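Local coordinates for Zn-dependent hydrolase, glyoxylase (Echinicola vietnamensis, PDB 6T5K), which probably hydrolyses beta-lactam antibiotics, opening the beta-lactam ring to a substituted beta-amino acid, as a zinc-dependent class B beta-lactamase, at residues Ile62-Thr72 / Lys90-Thr99; Phe159-Ile169 / Trp202-Tyr213. All blocks are in the same frame, centred on the assembly; numbering follows the deposited sequence.

Interaction 1: residues Ile62-Thr72 / Lys90-Thr99; sequences ISDGEAVVFDT and KLQVNAVVAT
Asp71 OD1 takes two bonds from Thr99: OG1 donates from 2.8 Å on the syn side of the carboxylate, and the backbone N of Thr99 donates to Asp71 OD1 from 3.0 Å, nearly in line with the C-O bond. Thr99 can offer both because OG1 sits between its own backbone N and carbonyl carbon (chi1 63°), which brings hydroxyl and amide to the same oxygen. This double grip closes a parallel ladder whose neighbouring rung, Asp71 N to Val97 O, is 2.7 Å long and close to straight. At the other end Glu66 OE1 receives Asn94 ND2 at 2.9 Å; OE1 lies in the amide plane of Asn94, while ND2 comes in from above the carboxylate plane, the two groups being turned 74° apart. Gly150 N also donates to OE1, and Asn94 ND2 has a second acceptor in Lys148 O. Gln92 NE2 donates to Asn94 OD1 at 2.8 Å, fixing which way the Asn94 amide is flipped, while a water bridges Glu66 OE2 and Gln92 NE2. Beside the Asp71 end, Val97 lies alongside Phe70, with Val97 CB 3.8 Å from Phe70 CD2. Val97 CG2 sits over one ring face near the rim; Thr99 CG2 meets the ring at its edge. Val69 and Val93 turn to the opposite side, against Leu86 of helix 76-88, which Leu91 also touches. Parallel strands 66-70 and 92-98, joined through that helix, form a beta-alpha-beta unit of the metallo-beta-lactamase fold, and Thr99 leads directly into the zinc ligand His100.

Interaction 2: residues Phe159-Ile169 / Trp202-Tyr213; sequences FGEGHTQDNVI and WPVTVNKISTAY. With ZN (zinc ion), chain G; EDO (1,2-ethanediol), chain B.
Phe159 reaches from the loop onto helix 201-212, and its side chain runs along one flank of the helix to the residue that follows it. CB rests 3.9 Å from Thr205 CG2 and about as far from Ile209 CG1. With CG anti to the carbonyl carbon (chi1 -76°), the ring turns one face to Ile209, whose CG1 makes a CH-pi contact near CG and CD2, 3.5 Å from Phe159 CD2, while CD1 is beside Lys208 CB. CE1 and CZ touch Ala212 CB. At the far end CE2 and CZ meet Tyr213 OH, which approaches the ring edge 3.4 Å from Phe159 CZ, the two aromatic planes standing nearly perpendicular at 86°. Phe159 O is held as well: Lys208 bends at chi3 and brings NZ to 2.9 Å from this oxygen, above the carbonyl plane. One turn earlier, Thr205 OG1 donates to Glu161 O at 2.7 Å; Ala201 O, another carbonyl within hydrogen-bonding distance, would have to compete for the same proton. Next comes Trp202, whose indole lies flat under the Gly162-His163 peptide, with Gly162 C and His163 N both over one face; Gly162 has no side chain to keep them apart. Phe239 stacks on Trp202, and Leu183 O accepts a hydrogen bond from its NE1. His163 CB lies 3.7 Å from Trp202 CH2, and the imidazole runs alongside the indole, CH2 at its edge, and carries NE2 to 2.0 Å from zinc. His100 and His102, with a water, complete the coordination. The helix thus backs the loop carrying the third histidine of the three-histidine zinc site of class B beta-lactamases.

How the interactions relate
From the N terminus, strand 66-70 leads through helix 76-88 to strand 92-98, and interaction 1 closes that short crossover within the larger sheet. The chain then runs on through His100, His102 and Asp104, adds strands 119-122 and 139-141 to the same sheet, and only then enters the smaller one. Interaction 2 opens afterwards, joining the loop between strands 152-157 and 169-172 to helix 201-212 across a longer excursion. The two contacts are therefore in series, neither nested nor crossed, with centres about 23 Å apart on opposite sides of the chain's centre. They still meet: Thr99 O lies 2.9 Å from Val168 N, a probable hydrogen bond linking the turn into His100 to the end of the His163 loop.

Interaction 1: residues Ile62-Thr72 / Lys90-Thr99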
loop_
_atom_site.group_PDB
_atom_site.type_symbol
_atom_site.label_atom_id
_atom_site.label_comp_id
_atom_site.label_asym_id
_atom_site.label_seq_id
_atom_site.Cartn_x
_atom_site.Cartn_y
_atom_site.Cartn_z
ATOM N N ILE A 62 -4.523 -12.033 -2.311
ATOM C CA ILE A 62 -4.345 -13.484 -2.238
ATOM C C ILE A 62 -5.297 -14.139 -3.231
ATOM O O ILE A 62 -6.509 -13.889 -3.203
ATOM C CB ILE A 62 -4.581 -14.026 -0.816
ATOM C CG1 ILE A 62 -3.675 -13.306 0.188
ATOM C CG2 ILE A 62 -4.319 -15.524 -0.773
ATOM C CD1 ILE A 62 -3.875 -13.720 1.657
ATOM N N SER A 63 -4.762 -15.001 -4.091
ATOM C CA SER A 63 -5.618 -15.768 -4.992
ATOM C C SER A 63 -4.884 -17.041 -5.361
ATOM O O SER A 63 -3.685 -17.006 -5.653
ATOM C CB SER A 63 -5.951 -14.967 -6.263
ATOM O OG SER A 63 -6.981 -15.557 -7.049
ATOM N N ASP A 64 -5.615 -18.154 -5.348
ATOM C CA ASP A 64 -5.090 -19.436 -5.797
ATOM C C ASP A 64 -3.776 -19.812 -5.117
ATOM O O ASP A 64 -2.852 -20.324 -5.752
ATOM C CB ASP A 64 -4.961 -19.436 -7.318
ATOM C CG ASP A 64 -6.178 -18.810 -7.992
ATOM O OD1 ASP A 64 -7.283 -19.405 -7.892
ATOM O OD2 ASP A 64 -6.028 -17.703 -8.589
ATOM N N GLY A 65 -3.688 -19.557 -3.811
ATOM C CA GLY A 65 -2.531 -19.940 -3.026
ATOM C C GLY A 65 -1.328 -19.059 -3.198
ATOM O O GLY A 65 -0.242 -19.423 -2.720
ATOM N N GLU A 66 -1.481 -17.908 -3.843
ATOM C CA GLU A 66 -0.391 -16.975 -4.067
ATOM C C GLU A 66 -0.770 -15.612 -3.513
ATOM O O GLU A 66 -1.947 -15.284 -3.380
ATOM C CB GLU A 66 -0.075 -16.872 -5.569
ATOM C CG GLU A 66 0.305 -18.217 -6.167
ATOM C CD GLU A 66 0.699 -18.179 -7.639
ATOM O OE1 GLU A 66 0.876 -17.072 -8.179
ATOM O OE2 GLU A 66 0.845 -19.273 -8.233
ATOM N N ALA A 67 0.248 -14.833 -3.161
ATOM C CA ALA A 67 0.021 -13.535 -2.552
ATOM C C ALA A 67 1.013 -12.503 -3.063
ATOM O O ALA A 67 2.168 -12.811 -3.380
ATOM C CB ALA A 67 0.161 -13.636 -1.039
ATOM N N VAL A 68 0.534 -11.261 -3.164
ATOM C CA VAL A 68 1.395 -10.103 -3.377
ATOM C C VAL A 68 1.117 -9.085 -2.283
ATOM O O VAL A 68 -0.037 -8.851 -1.930
ATOM C CB VAL A 68 1.140 -9.491 -4.762
ATOM C CG1 VAL A 68 1.828 -8.135 -4.877
ATOM C CG2 VAL A 68 1.568 -10.476 -5.867
ATOM N N VAL A 69 2.175 -8.512 -1.720
ATOM C CA VAL A 69 2.062 -7.557 -0.625
ATOM C C VAL A 69 2.395 -6.152 -1.122
ATOM O O VAL A 69 3.382 -5.951 -1.834
ATOM C CB VAL A 69 2.985 -7.965 0.534
ATOM C CG1 VAL A 69 2.923 -6.944 1.659
ATOM C CG2 VAL A 69 2.642 -9.357 1.028
ATOM N N PHE A 70 1.576 -5.189 -0.718
ATOM C CA PHE A 70 1.813 -3.772 -0.947
ATOM C C PHE A 70 2.153 -3.145 0.386
ATOM O O PHE A 70 1.327 -3.164 1.305
ATOM C CB PHE A 70 0.577 -3.086 -1.530
ATOM C CG PHE A 70 0.369 -3.392 -2.982
ATOM C CD1 PHE A 70 -0.157 -4.605 -3.372
ATOM C CD2 PHE A 70 0.750 -2.476 -3.974
ATOM C CE1 PHE A 70 -0.317 -4.895 -4.698
ATOM C CE2 PHE A 70 0.609 -2.795 -5.283
ATOM C CZ PHE A 70 0.040 -3.990 -5.643
ATOM N N ASP A 71 3.366 -2.604 0.463
ATOM C CA ASP A 71 3.984 -1.979 1.627
ATOM C C ASP A 71 4.375 -3.005 2.682
ATOM O O ASP A 71 3.669 -3.997 2.924
ATOM C CB ASP A 71 3.119 -0.895 2.258
ATOM C CG ASP A 71 3.097 0.392 1.455
ATOM O OD1 ASP A 71 3.676 0.445 0.351
ATOM O OD2 ASP A 71 2.467 1.358 1.943
ATOM N N THR A 72 5.500 -2.764 3.285
ATOM C CA THR A 72 5.852 -3.486 4.493
ATOM C C THR A 72 5.372 -2.695 5.703
ATOM O O THR A 72 5.215 -1.470 5.629
ATOM C CB THR A 72 7.366 -3.659 4.616
ATOM O OG1 THR A 72 8.007 -2.396 4.834
ATOM C CG2 THR A 72 7.950 -4.276 3.370
ATOM N N LYS A 90 0.303 -21.239 4.148
ATOM C CA LYS A 90 0.754 -22.079 3.038
ATOM C C LYS A 90 0.741 -21.322 1.716
ATOM O O LYS A 90 0.501 -21.908 0.659
ATOM C CB LYS A 90 -0.101 -23.349 2.910
ATOM C CG LYS A 90 -0.204 -24.187 4.195
ATOM C CD LYS A 90 0.460 -25.535 4.018
ATOM C CE LYS A 90 0.098 -26.513 5.137
ATOM N NZ LYS A 90 -1.314 -26.366 5.618
ATOM N N LEU A 91 0.991 -20.015 1.763
ATOM C CA LEU A 91 0.898 -19.170 0.582
ATOM C C LEU A 91 2.260 -18.960 -0.046
ATOM O O LEU A 91 3.261 -18.788 0.655
ATOM C CB LEU A 91 0.323 -17.811 0.967
ATOM C CG LEU A 91 -1.128 -17.949 1.433
ATOM C CD1 LEU A 91 -1.595 -16.638 2.044
ATOM C CD2 LEU A 91 -2.038 -18.370 0.296
ATOM N N GLN A 92 2.287 -18.969 -1.374
ATOM C CA GLN A 92 3.465 -18.537 -2.112
ATOM C C GLN A 92 3.435 -17.017 -2.250
ATOM O O GLN A 92 2.508 -16.463 -2.852
ATOM C CB GLN A 92 3.456 -19.187 -3.489
ATOM C CG GLN A 92 4.583 -18.784 -4.378
ATOM C CD GLN A 92 4.518 -19.469 -5.716
ATOM O OE1 GLN A 92 4.785 -20.664 -5.826
ATOM N NE2 GLN A 92 4.160 -18.719 -6.745
ATOM N N VAL A 93 4.423 -16.342 -1.677
ATOM C CA VAL A 93 4.493 -14.886 -1.718
ATOM C C VAL A 93 5.329 -14.516 -2.936
ATOM O O VAL A 93 6.533 -14.757 -2.991
ATOM C CB VAL A 93 5.053 -14.289 -0.424
ATOM C CG1 VAL A 93 4.974 -12.794 -0.509
ATOM C CG2 VAL A 93 4.274 -14.843 0.760
ATOM N N ASN A 94 4.671 -13.947 -3.931
ATOM C CA ASN A 94 5.314 -13.707 -5.214
ATOM C C ASN A 94 6.115 -12.422 -5.257
ATOM O O ASN A 94 7.093 -12.345 -6.002
ATOM C CB ASN A 94 4.257 -13.579 -6.310
ATOM C CG ASN A 94 3.552 -14.877 -6.606
ATOM O OD1 ASN A 94 4.012 -15.948 -6.228
ATOM N ND2 ASN A 94 2.432 -14.795 -7.299
ATOM N N ALA A 95 5.706 -11.401 -4.518
ATOM C CA ALA A 95 6.343 -10.101 -4.657
ATOM C C ALA A 95 5.877 -9.214 -3.527
ATOM O O ALA A 95 4.810 -9.436 -2.937
ATOM C CB ALA A 95 5.992 -9.445 -6.000
ATOM N N VAL A 96 6.693 -8.199 -3.249
ATOM C CA VAL A 96 6.311 -7.073 -2.418
ATOM C C VAL A 96 6.521 -5.797 -3.221
ATOM O O VAL A 96 7.471 -5.696 -4.007
ATOM C CB VAL A 96 7.080 -7.039 -1.082
ATOM C CG1 VAL A 96 8.590 -6.954 -1.298
ATOM C CG2 VAL A 96 6.582 -5.883 -0.226
ATOM N N VAL A 97 5.624 -4.831 -3.034
ATOM C CA VAL A 97 5.680 -3.542 -3.701
ATOM C C VAL A 97 5.796 -2.457 -2.639
ATOM O O VAL A 97 4.974 -2.394 -1.728
ATOM C CB VAL A 97 4.415 -3.292 -4.544
ATOM C CG1 VAL A 97 4.465 -1.940 -5.218
ATOM C CG2 VAL A 97 4.231 -4.396 -5.576
ATOM N N ALA A 98 6.780 -1.570 -2.785
ATOM C CA ALA A 98 6.907 -0.399 -1.916
ATOM C C ALA A 98 6.259 0.767 -2.651
ATOM O O ALA A 98 6.716 1.143 -3.735
ATOM C CB ALA A 98 8.367 -0.059 -1.650
ATOM N N THR A 99 5.179 1.305 -2.094
ATOM C CA THR A 99 4.418 2.298 -2.843
ATOM C C THR A 99 4.992 3.713 -2.784
ATOM O O THR A 99 4.499 4.584 -3.516
ATOM C CB THR A 99 2.923 2.269 -2.480
ATOM O OG1 THR A 99 2.715 2.598 -1.115
ATOM C CG2 THR A 99 2.302 0.913 -2.827
HETATM O O HOH W 1 3.734 -19.592 -9.488
#

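Interaction 2: residues Phe159-Ile169 / Trp202-Tyr213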
loop_
_atom_site.group_PDB
_atom_site.type_symbol
_atom_site.label_atom_id
_atom_site.label_comp_id
_atom_site.label_asym_id
_atom_site.label_seq_id
_atom_site.Cartn_x
_atom_site.Cartn_y
_atom_site.Cartn_z
ATOM N N PHE A 159 0.632 7.733 -11.287
ATOM C CA PHE A 159 -0.250 8.757 -11.815
ATOM C C PHE A 159 0.246 10.166 -11.545
ATOM O O PHE A 159 -0.443 11.125 -11.932
ATOM C CB PHE A 159 -1.626 8.611 -11.182
ATOM C CG PHE A 159 -2.433 7.482 -11.737
ATOM C CD1 PHE A 159 -3.123 7.622 -12.921
ATOM C CD2 PHE A 159 -2.507 6.271 -11.065
ATOM C CE1 PHE A 159 -3.890 6.594 -13.422
ATOM C CE2 PHE A 159 -3.305 5.239 -11.558
ATOM C CZ PHE A 159 -3.967 5.393 -12.744
ATOM N N GLY A 160 1.409 10.325 -10.922
ATOM C CA GLY A 160 1.951 11.631 -10.623
ATOM C C GLY A 160 2.224 11.825 -9.146
ATOM O O GLY A 160 2.017 10.944 -8.314
ATOM N N GLU A 161 2.726 13.010 -8.841
ATOM C CA GLU A 161 3.192 13.323 -7.494
ATOM C C GLU A 161 2.027 13.661 -6.548
ATOM O O GLU A 161 0.940 14.061 -6.952
ATOM C CB GLU A 161 4.171 14.490 -7.561
ATOM C CG GLU A 161 5.324 14.273 -8.527
ATOM C CD GLU A 161 6.513 15.192 -8.274
ATOM O OE1 GLU A 161 6.457 16.043 -7.337
ATOM O OE2 GLU A 161 7.524 15.046 -9.004
ATOM N N GLY A 162 2.284 13.503 -5.249
ATOM C CA GLY A 162 1.312 13.876 -4.249
ATOM C C GLY A 162 1.924 13.863 -2.870
ATOM O O GLY A 162 2.660 14.770 -2.482
ATOM N N HIS A 163 1.627 12.808 -2.131
ATOM C CA HIS A 163 2.252 12.611 -0.830
ATOM C C HIS A 163 3.769 12.615 -0.946
ATOM O O HIS A 163 4.472 13.194 -0.108
ATOM C CB HIS A 163 1.781 11.277 -0.256
ATOM C CG HIS A 163 2.520 10.874 0.969
ATOM N ND1 HIS A 163 2.374 11.510 2.186
ATOM C CD2 HIS A 163 3.436 9.904 1.161
ATOM C CE1 HIS A 163 3.159 10.935 3.079
ATOM N NE2 HIS A 163 3.813 9.957 2.484
ATOM N N THR A 164 4.289 11.994 -1.996
ATOM C CA THR A 164 5.693 12.123 -2.374
ATOM C C THR A 164 5.775 12.221 -3.896
ATOM O O THR A 164 4.772 12.065 -4.611
ATOM C CB THR A 164 6.555 10.935 -1.922
ATOM O OG1 THR A 164 5.997 9.737 -2.466
ATOM C CG2 THR A 164 6.644 10.855 -0.408
ATOM N N GLN A 165 6.979 12.483 -4.410
ATOM C CA GLN A 165 7.130 12.558 -5.855
ATOM C C GLN A 165 6.977 11.211 -6.535
ATOM O O GLN A 165 6.615 11.168 -7.718
ATOM C CB GLN A 165 8.476 13.144 -6.253
ATOM C CG GLN A 165 9.697 12.393 -5.728
ATOM C CD GLN A 165 10.964 12.883 -6.334
ATOM O OE1 GLN A 165 11.738 13.580 -5.696
ATOM N NE2 GLN A 165 11.192 12.526 -7.559
ATOM N N ASP A 166 7.237 10.110 -5.813
ATOM C CA ASP A 166 7.349 8.773 -6.376
ATOM C C ASP A 166 6.155 7.873 -6.058
ATOM O O ASP A 166 6.208 6.683 -6.394
ATOM C CB ASP A 166 8.627 8.112 -5.856
ATOM C CG ASP A 166 8.638 7.971 -4.326
ATOM O OD1 ASP A 166 8.212 8.909 -3.617
ATOM O OD2 ASP A 166 9.104 6.904 -3.843
ATOM N N ASN A 167 5.155 8.384 -5.378
ATOM C CA ASN A 167 4.090 7.511 -4.937
ATOM C C ASN A 167 3.306 6.819 -6.048
ATOM O O ASN A 167 3.031 7.408 -7.028
ATOM C CB ASN A 167 3.201 8.162 -3.869
ATOM C CG ASN A 167 2.629 9.524 -4.279
ATOM O OD1 ASN A 167 2.247 10.311 -3.459
ATOM N ND2 ASN A 167 2.537 9.728 -5.498
ATOM N N VAL A 168 2.991 5.549 -5.828
ATOM C CA VAL A 168 2.246 4.739 -6.775
ATOM C C VAL A 168 1.066 4.105 -6.073
ATOM O O VAL A 168 1.032 4.009 -4.846
ATOM C CB VAL A 168 3.084 3.647 -7.474
ATOM C CG1 VAL A 168 4.168 4.320 -8.289
ATOM C CG2 VAL A 168 3.707 2.717 -6.457
ATOM N N ILE A 169 0.110 3.641 -6.874
ATOM C CA ILE A 169 -1.035 2.916 -6.344
ATOM C C ILE A 169 -0.949 1.452 -6.743
ATOM O O ILE A 169 -0.260 1.069 -7.710
ATOM C CB ILE A 169 -2.403 3.540 -6.700
ATOM C CG1 ILE A 169 -2.631 3.594 -8.212
ATOM C CG2 ILE A 169 -2.464 4.918 -6.097
ATOM C CD1 ILE A 169 -3.056 2.278 -8.795
ATOM N N TRP A 202 -0.891 17.061 -6.184
ATOM C CA TRP A 202 -1.695 16.054 -5.493
ATOM C C TRP A 202 -3.121 15.956 -5.998
ATOM O O TRP A 202 -3.549 14.843 -6.340
ATOM C CB TRP A 202 -1.659 16.372 -3.993
ATOM C CG TRP A 202 -1.961 15.209 -3.082
ATOM C CD1 TRP A 202 -2.877 14.190 -3.275
ATOM C CD2 TRP A 202 -1.369 14.965 -1.801
ATOM N NE1 TRP A 202 -2.878 13.342 -2.192
ATOM C CE2 TRP A 202 -1.946 13.778 -1.290
ATOM C CE3 TRP A 202 -0.384 15.615 -1.047
ATOM C CZ2 TRP A 202 -1.583 13.254 -0.058
ATOM C CZ3 TRP A 202 -0.050 15.093 0.174
ATOM C CH2 TRP A 202 -0.631 13.925 0.646
ATOM N N PRO A 203 -3.900 17.039 -6.083
ATOM C CA PRO A 203 -5.286 16.865 -6.537
ATOM C C PRO A 203 -5.356 16.431 -7.989
ATOM O O PRO A 203 -6.308 15.731 -8.373
ATOM C CB PRO A 203 -5.923 18.246 -6.335
ATOM C CG PRO A 203 -4.785 19.224 -6.352
ATOM C CD PRO A 203 -3.605 18.440 -5.722
ATOM N N VAL A 204 -4.410 16.880 -8.814
ATOM C CA VAL A 204 -4.383 16.485 -10.218
ATOM C C VAL A 204 -4.149 14.985 -10.331
ATOM O O VAL A 204 -4.823 14.289 -11.095
ATOM C CB VAL A 204 -3.300 17.285 -10.969
ATOM C CG1 VAL A 204 -3.161 16.840 -12.431
ATOM C CG2 VAL A 204 -3.599 18.779 -10.897
ATOM N N THR A 205 -3.150 14.476 -9.604
ATOM C CA THR A 205 -2.883 13.041 -9.564
ATOM C C THR A 205 -4.095 12.253 -9.101
ATOM O O THR A 205 -4.458 11.243 -9.713
ATOM C CB THR A 205 -1.704 12.829 -8.623
ATOM O OG1 THR A 205 -0.583 13.539 -9.167
ATOM C CG2 THR A 205 -1.398 11.346 -8.446
ATOM N N VAL A 206 -4.745 12.711 -8.023
ATOM C CA VAL A 206 -5.887 11.960 -7.519
ATOM C C VAL A 206 -7.045 11.975 -8.510
ATOM O O VAL A 206 -7.762 10.982 -8.653
ATOM C CB VAL A 206 -6.277 12.403 -6.101
ATOM C CG1 VAL A 206 -7.541 11.690 -5.647
ATOM C CG2 VAL A 206 -5.101 12.078 -5.180
ATOM N N ASN A 207 -7.283 13.092 -9.187
ATOM C CA ASN A 207 -8.351 13.084 -10.158
ATOM C C ASN A 207 -8.044 12.111 -11.295
ATOM O O ASN A 207 -8.975 11.489 -11.845
ATOM C CB ASN A 207 -8.602 14.479 -10.724
ATOM C CG ASN A 207 -9.904 14.547 -11.520
ATOM O OD1 ASN A 207 -9.918 14.383 -12.735
ATOM N ND2 ASN A 207 -11.016 14.692 -10.814
ATOM N N LYS A 208 -6.758 11.963 -11.665
ATOM C CA LYS A 208 -6.430 10.999 -12.710
ATOM C C LYS A 208 -6.819 9.601 -12.252
ATOM O O LYS A 208 -7.329 8.785 -13.032
ATOM C CB LYS A 208 -4.972 11.010 -13.116
ATOM C CG LYS A 208 -4.589 12.275 -13.813
ATOM C CD LYS A 208 -3.117 12.377 -13.984
ATOM C CE LYS A 208 -2.619 11.249 -14.780
ATOM N NZ LYS A 208 -1.114 11.127 -14.721
ATOM N N ILE A 209 -6.601 9.310 -10.955
ATOM C CA ILE A 209 -6.949 8.003 -10.378
ATOM C C ILE A 209 -8.457 7.787 -10.403
ATOM O O ILE A 209 -8.946 6.736 -10.822
ATOM C CB ILE A 209 -6.399 7.890 -8.940
ATOM C CG1 ILE A 209 -4.854 7.881 -8.986
ATOM C CG2 ILE A 209 -6.888 6.611 -8.241
ATOM C CD1 ILE A 209 -4.193 8.083 -7.663
ATOM N N SER A 210 -9.212 8.778 -9.936
ATOM C CA SER A 210 -10.663 8.650 -9.957
ATOM C C SER A 210 -11.159 8.426 -11.377
ATOM O O SER A 210 -12.016 7.566 -11.623
ATOM C CB SER A 210 -11.277 9.924 -9.385
ATOM O OG SER A 210 -10.830 10.125 -8.058
ATOM N N THR A 211 -10.623 9.191 -12.321
ATOM C CA THR A 211 -11.050 9.065 -13.714
ATOM C C THR A 211 -10.681 7.707 -14.306
ATOM O O THR A 211 -11.380 7.195 -15.195
ATOM C CB THR A 211 -10.415 10.202 -14.513
ATOM O OG1 THR A 211 -10.831 11.454 -13.969
ATOM C CG2 THR A 211 -10.806 10.182 -15.943
ATOM N N ALA A 212 -9.561 7.132 -13.876
ATOM C CA ALA A 212 -9.118 5.843 -14.399
ATOM C C ALA A 212 -9.932 4.682 -13.835
ATOM O O ALA A 212 -10.119 3.673 -14.525
ATOM C CB ALA A 212 -7.646 5.600 -14.039
ATOM N N TYR A 213 -10.369 4.784 -12.576
ATOM C CA TYR A 213 -11.025 3.680 -11.866
ATOM C C TYR A 213 -12.387 4.117 -11.332
ATOM O O TYR A 213 -12.638 4.113 -10.130
ATOM C CB TYR A 213 -10.133 3.182 -10.733
ATOM C CG TYR A 213 -8.704 2.893 -11.126
ATOM C CD1 TYR A 213 -8.395 1.965 -12.108
ATOM C CD2 TYR A 213 -7.669 3.549 -10.508
ATOM C CE1 TYR A 213 -7.088 1.687 -12.462
ATOM C CE2 TYR A 213 -6.356 3.287 -10.846
ATOM C CZ TYR A 213 -6.064 2.360 -11.833
ATOM O OH TYR A 213 -4.744 2.110 -12.138
HETATM ZN ZN ZN G . 5.030 8.562 3.263
HETATM C C1 EDO B . 7.802 16.577 -4.139
HETATM O O1 EDO B . 7.757 17.388 -5.310
HETATM C C2 EDO B . 8.725 17.181 -3.114
HETATM O O2 EDO B . 9.969 17.465 -3.756
HETATM O O HOH W 2 4.424 7.840 4.910
#